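Local coordinates for protein putative glycerophosphodiester phosphodiesterase (Galdieria sulphuraria, PDB 2O55) that is a putative glycerophosphodiester phosphodiesterase, a member of a family with a TIM-barrel fold, at residues Lys110-Lys121 with Arg143-Leu154. Sequence-based numbering, arbitrary orientation.
Sequences KLNLELKGEEWK and RVDYCSFHHEAL. With SO4 (sulfate ion), chain C; SO4 (sulfate ion), chain D.
Leu111 and Leu113 of strand 110-115 pair in parallel with Val144 and Tyr146 of strand 144-148, the short strand axes 31° apart. Five backbone hydrogen bonds join the segments, from Leu111 N to Arg143 O (2.8 Å) through to Leu115 N to Cys147 O (2.9 Å). On the face bearing the leucines, Leu113 CD1 meets both methyls of Val144 and lies obliquely against the Tyr146 ring, while Val144 CG1 sits over a face of that ring toward its rim. Leu111 CD1 adds a contact with Val144 CG2 at 3.6 Å, and helix 95-104 packs on Leu111.

The other face carries Asn112, Asp145, Glu114 and Cys147; Asp145 OD2 is hydrogen-bonded to Thr167 OG1 of the next strand, 165-169. Glu114 CB lies near Cys147 SG. Its CG is anti to the backbone N (chi1 -174°) and the chain runs on extended, which places OE2 beside Phe149 CD1, oblique to the ring, with carboxylate and ring planes 64° apart.

Beyond the strands, Ala153 CB packs against Trp120 CB (3.7 Å) and Leu115 CD1. One sulfate, probably from the crystallisation liquor, is held by Gly117 N, Lys116 NZ and His150 NE2, the last at 2.7 Å from O1 and nearly straight. This is a beta-alpha-beta crossover, strand 110-115, helix 127-136, strand 144-148, of a TIM barrel, and the sulfate marks the C-terminal end of the strands, where such barrels have their active sites.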
loop_
_atom_site.group_PDB
_atom_site.type_symbol
_atom_site.label_atom_id
_atom_site.label_comp_id
_atom_site.label_asym_id
_atom_site.label_seq_id
_atom_site.Cartn_x
_atom_site.Cartn_y
_atom_site.Cartn_z
ATOM N N LYS A 110 -2.913 2.174 10.850
ATOM C CA LYS A 110 -3.378 2.930 9.700
ATOM C C LYS A 110 -2.980 2.132 8.467
ATOM O O LYS A 110 -2.103 1.271 8.560
ATOM C CB LYS A 110 -2.771 4.326 9.679
ATOM C CG LYS A 110 -2.885 5.069 10.998
ATOM C CD LYS A 110 -2.521 6.526 10.853
ATOM C CE LYS A 110 -2.740 7.250 12.165
ATOM N NZ LYS A 110 -1.596 8.159 12.441
ATOM N N LEU A 111 -3.624 2.394 7.326
ATOM C CA LEU A 111 -3.378 1.606 6.118
ATOM C C LEU A 111 -2.985 2.449 4.892
ATOM O O LEU A 111 -3.506 3.560 4.664
ATOM C CB LEU A 111 -4.608 0.766 5.777
ATOM C CG LEU A 111 -5.337 0.047 6.920
ATOM C CD1 LEU A 111 -6.812 -0.077 6.603
ATOM C CD2 LEU A 111 -4.740 -1.335 7.236
ATOM N N ASN A 112 -2.055 1.904 4.108
ATOM C CA ASN A 112 -1.868 2.332 2.729
ATOM C C ASN A 112 -2.468 1.313 1.747
ATOM O O ASN A 112 -1.982 0.190 1.614
ATOM C CB ASN A 112 -0.400 2.574 2.442
ATOM C CG ASN A 112 0.191 3.660 3.311
ATOM O OD1 ASN A 112 -0.506 4.549 3.801
ATOM N ND2 ASN A 112 1.490 3.598 3.505
ATOM N N LEU A 113 -3.540 1.724 1.077
ATOM C CA LEU A 113 -4.206 0.898 0.094
ATOM C C LEU A 113 -3.764 1.273 -1.319
ATOM O O LEU A 113 -4.045 2.386 -1.771
ATOM C CB LEU A 113 -5.706 1.069 0.230
ATOM C CG LEU A 113 -6.202 0.988 1.677
ATOM C CD1 LEU A 113 -7.687 1.256 1.740
ATOM C CD2 LEU A 113 -5.886 -0.343 2.332
ATOM N N GLU A 114 -3.055 0.364 -2.007
ATOM C CA GLU A 114 -2.775 0.565 -3.430
ATOM C C GLU A 114 -3.910 0.033 -4.343
ATOM O O GLU A 114 -4.310 -1.140 -4.267
ATOM C CB GLU A 114 -1.400 0.028 -3.872
ATOM C CG GLU A 114 -1.105 0.406 -5.337
ATOM C CD GLU A 114 0.247 -0.053 -5.878
ATOM O OE1 GLU A 114 0.929 -0.875 -5.203
ATOM O OE2 GLU A 114 0.606 0.423 -6.999
ATOM N N LEU A 115 -4.421 0.916 -5.191
ATOM C CA LEU A 115 -5.334 0.500 -6.225
ATOM C C LEU A 115 -4.545 -0.180 -7.350
ATOM O O LEU A 115 -4.064 0.477 -8.271
ATOM C CB LEU A 115 -6.146 1.702 -6.736
ATOM C CG LEU A 115 -6.732 2.723 -5.736
ATOM C CD1 LEU A 115 -7.669 3.705 -6.449
ATOM C CD2 LEU A 115 -7.452 2.043 -4.569
ATOM N N LYS A 116 -4.390 -1.494 -7.226
ATOM C CA LYS A 116 -3.737 -2.311 -8.238
ATOM C C LYS A 116 -4.727 -2.540 -9.363
ATOM O O LYS A 116 -5.698 -3.292 -9.239
ATOM C CB LYS A 116 -3.225 -3.626 -7.650
ATOM C CG LYS A 116 -1.783 -3.584 -7.159
ATOM C CD LYS A 116 -0.810 -3.966 -8.255
ATOM C CE LYS A 116 0.624 -3.569 -7.896
ATOM N NZ LYS A 116 1.588 -3.947 -8.994
ATOM N N GLY A 117 -4.432 -1.898 -10.486
ATOM C CA GLY A 117 -5.474 -1.292 -11.283
ATOM C C GLY A 117 -5.496 -1.592 -12.740
ATOM O O GLY A 117 -4.803 -0.972 -13.548
ATOM N N GLU A 118 -6.314 -2.565 -13.077
ATOM C CA GLU A 118 -6.797 -2.646 -14.420
ATOM C C GLU A 118 -7.886 -1.569 -14.442
ATOM O O GLU A 118 -7.785 -0.594 -15.191
ATOM C CB GLU A 118 -7.343 -4.056 -14.708
ATOM C CG GLU A 118 -6.292 -5.199 -14.682
ATOM C CD GLU A 118 -6.867 -6.482 -14.082
ATOM O OE1 GLU A 118 -7.178 -6.458 -12.869
ATOM O OE2 GLU A 118 -7.020 -7.504 -14.810
ATOM N N GLU A 119 -8.859 -1.710 -13.538
ATOM C CA GLU A 119 -10.136 -0.995 -13.631
ATOM C C GLU A 119 -10.504 -0.048 -12.468
ATOM O O GLU A 119 -11.679 0.264 -12.230
ATOM C CB GLU A 119 -11.262 -2.003 -13.873
ATOM C CG GLU A 119 -11.583 -2.883 -12.672
ATOM C CD GLU A 119 -13.026 -3.353 -12.714
ATOM O OE1 GLU A 119 -13.813 -2.924 -11.833
ATOM O OE2 GLU A 119 -13.381 -4.120 -13.655
ATOM N N TRP A 120 -9.494 0.404 -11.742
ATOM C CA TRP A 120 -9.667 1.562 -10.886
ATOM C C TRP A 120 -9.744 2.789 -11.768
ATOM O O TRP A 120 -10.276 3.816 -11.374
ATOM C CB TRP A 120 -8.516 1.679 -9.902
ATOM C CG TRP A 120 -8.431 0.476 -9.056
ATOM C CD1 TRP A 120 -7.554 -0.550 -9.193
ATOM C CD2 TRP A 120 -9.283 0.134 -7.964
ATOM N NE1 TRP A 120 -7.784 -1.504 -8.240
ATOM C CE2 TRP A 120 -8.848 -1.120 -7.474
ATOM C CE3 TRP A 120 -10.368 0.769 -7.343
ATOM C CZ2 TRP A 120 -9.449 -1.762 -6.401
ATOM C CZ3 TRP A 120 -10.974 0.130 -6.256
ATOM C CH2 TRP A 120 -10.504 -1.133 -5.801
ATOM N N LYS A 121 -9.220 2.653 -12.980
ATOM C CA LYS A 121 -9.143 3.751 -13.911
ATOM C C LYS A 121 -10.508 3.928 -14.541
ATOM O O LYS A 121 -10.845 5.029 -14.976
ATOM C CB LYS A 121 -8.106 3.435 -14.981
ATOM C CG LYS A 121 -6.974 4.460 -15.117
ATOM C CD LYS A 121 -5.955 3.930 -16.185
ATOM C CE LYS A 121 -4.760 4.876 -16.289
ATOM N NZ LYS A 121 -5.215 6.226 -16.938
ATOM N N ARG A 143 -7.971 6.772 8.997
ATOM C CA ARG A 143 -6.897 5.783 9.103
ATOM C C ARG A 143 -6.501 5.128 7.762
ATOM O O ARG A 143 -5.873 4.051 7.734
ATOM C CB ARG A 143 -7.357 4.655 10.008
ATOM C CG ARG A 143 -7.912 5.051 11.359
ATOM C CD ARG A 143 -7.401 4.064 12.364
ATOM N NE ARG A 143 -8.377 3.094 12.864
ATOM C CZ ARG A 143 -8.032 1.986 13.515
ATOM N NH1 ARG A 143 -6.755 1.694 13.690
ATOM N NH2 ARG A 143 -8.943 1.159 13.984
ATOM N N VAL A 144 -6.863 5.756 6.646
ATOM C CA VAL A 144 -6.720 5.131 5.338
ATOM C C VAL A 144 -6.208 6.152 4.333
ATOM O O VAL A 144 -6.766 7.255 4.206
ATOM C CB VAL A 144 -8.055 4.462 4.883
ATOM C CG1 VAL A 144 -8.271 4.606 3.424
ATOM C CG2 VAL A 144 -8.070 2.994 5.258
ATOM N N ASP A 145 -5.151 5.759 3.625
ATOM C CA ASP A 145 -4.529 6.565 2.598
ATOM C C ASP A 145 -4.461 5.745 1.310
ATOM O O ASP A 145 -3.899 4.645 1.298
ATOM C CB ASP A 145 -3.125 6.918 3.052
ATOM C CG ASP A 145 -2.557 8.096 2.312
ATOM O OD1 ASP A 145 -2.116 9.054 2.999
ATOM O OD2 ASP A 145 -2.561 8.080 1.055
ATOM N N TYR A 146 -5.041 6.267 0.230
ATOM C CA TYR A 146 -5.122 5.526 -1.041
ATOM C C TYR A 146 -4.004 5.968 -1.959
ATOM O O TYR A 146 -3.709 7.175 -2.068
ATOM C CB TYR A 146 -6.447 5.754 -1.763
ATOM C CG TYR A 146 -7.670 5.747 -0.884
ATOM C CD1 TYR A 146 -8.101 6.919 -0.284
ATOM C CD2 TYR A 146 -8.418 4.570 -0.670
ATOM C CE1 TYR A 146 -9.226 6.937 0.526
ATOM C CE2 TYR A 146 -9.565 4.569 0.143
ATOM C CZ TYR A 146 -9.961 5.771 0.734
ATOM O OH TYR A 146 -11.063 5.861 1.551
ATOM N N CYS A 147 -3.376 5.006 -2.633
ATOM C CA CYS A 147 -2.304 5.339 -3.556
ATOM C C CYS A 147 -2.333 4.502 -4.832
ATOM O O CYS A 147 -3.024 3.470 -4.897
ATOM C CB CYS A 147 -0.965 5.202 -2.867
ATOM S SG CYS A 147 -0.732 3.546 -2.402
ATOM N N SER A 148 -1.587 4.968 -5.840
ATOM C CA SER A 148 -1.548 4.339 -7.146
ATOM C C SER A 148 -0.401 4.884 -7.971
ATOM O O SER A 148 0.071 6.006 -7.735
ATOM C CB SER A 148 -2.862 4.588 -7.871
ATOM O OG SER A 148 -2.857 3.977 -9.143
ATOM N N PHE A 149 0.058 4.076 -8.925
ATOM C CA PHE A 149 0.933 4.552 -9.987
ATOM C C PHE A 149 0.152 5.327 -11.007
ATOM O O PHE A 149 0.685 6.243 -11.626
ATOM C CB PHE A 149 1.652 3.402 -10.659
ATOM C CG PHE A 149 2.707 2.832 -9.818
ATOM C CD1 PHE A 149 2.575 1.564 -9.285
ATOM C CD2 PHE A 149 3.819 3.595 -9.477
ATOM C CE1 PHE A 149 3.566 1.036 -8.469
ATOM C CE2 PHE A 149 4.805 3.071 -8.653
ATOM C CZ PHE A 149 4.676 1.785 -8.159
ATOM N N HIS A 150 -1.118 4.974 -11.157
ATOM C CA HIS A 150 -2.016 5.625 -12.093
ATOM C C HIS A 150 -2.887 6.668 -11.395
ATOM O O HIS A 150 -3.857 6.333 -10.736
ATOM C CB HIS A 150 -2.849 4.553 -12.757
ATOM C CG HIS A 150 -2.053 3.346 -13.121
ATOM N ND1 HIS A 150 -1.247 3.299 -14.239
ATOM C CD2 HIS A 150 -1.914 2.150 -12.500
ATOM C CE1 HIS A 150 -0.661 2.115 -14.302
ATOM N NE2 HIS A 150 -1.044 1.402 -13.254
ATOM N N HIS A 151 -2.537 7.938 -11.558
ATOM C CA HIS A 151 -3.117 8.999 -10.732
ATOM C C HIS A 151 -4.526 9.386 -11.102
ATOM O O HIS A 151 -5.245 10.010 -10.307
ATOM C CB HIS A 151 -2.170 10.200 -10.633
ATOM C CG HIS A 151 -0.782 9.802 -10.227
ATOM N ND1 HIS A 151 0.346 10.178 -10.929
ATOM C CD2 HIS A 151 -0.352 8.975 -9.238
ATOM C CE1 HIS A 151 1.411 9.628 -10.371
ATOM N NE2 HIS A 151 1.015 8.892 -9.342
ATOM N N GLU A 152 -4.948 8.980 -12.287
ATOM C CA GLU A 152 -6.313 9.203 -12.666
ATOM C C GLU A 152 -7.240 8.442 -11.764
ATOM O O GLU A 152 -8.337 8.904 -11.513
ATOM C CB GLU A 152 -6.575 8.794 -14.096
ATOM C CG GLU A 152 -7.702 9.611 -14.690
ATOM C CD GLU A 152 -8.415 8.896 -15.826
ATOM O OE1 GLU A 152 -9.567 8.424 -15.599
ATOM O OE2 GLU A 152 -7.825 8.803 -16.938
ATOM N N ALA A 153 -6.805 7.284 -11.269
ATOM C CA ALA A 153 -7.666 6.446 -10.423
ATOM C C ALA A 153 -8.011 7.161 -9.116
ATOM O O ALA A 153 -9.153 7.112 -8.637
ATOM C CB ALA A 153 -7.026 5.098 -10.154
ATOM N N LEU A 154 -7.011 7.840 -8.556
ATOM C CA LEU A 154 -7.174 8.602 -7.343
ATOM C C LEU A 154 -8.155 9.743 -7.561
ATOM O O LEU A 154 -9.033 9.957 -6.747
ATOM C CB LEU A 154 -5.822 9.133 -6.910
ATOM C CG LEU A 154 -4.778 8.035 -6.718
ATOM C CD1 LEU A 154 -3.414 8.662 -6.511
ATOM C CD2 LEU A 154 -5.126 7.146 -5.541
HETATM S S SO4 C . -0.643 -1.296 -11.188
HETATM O O1 SO4 C . 0.024 -0.890 -12.419
HETATM O O2 SO4 C . -0.297 -2.685 -10.898
HETATM O O3 SO4 C . -0.220 -0.429 -10.082
HETATM O O4 SO4 C . -2.086 -1.182 -11.362
HETATM S S SO4 D . -2.482 7.973 -15.344
HETATM O O1 SO4 D . -3.388 9.075 -15.059
HETATM O O2 SO4 D . -2.087 7.933 -16.752
HETATM O O3 SO4 D . -1.311 8.116 -14.464
HETATM O O4 SO4 D . -3.213 6.743 -15.079
#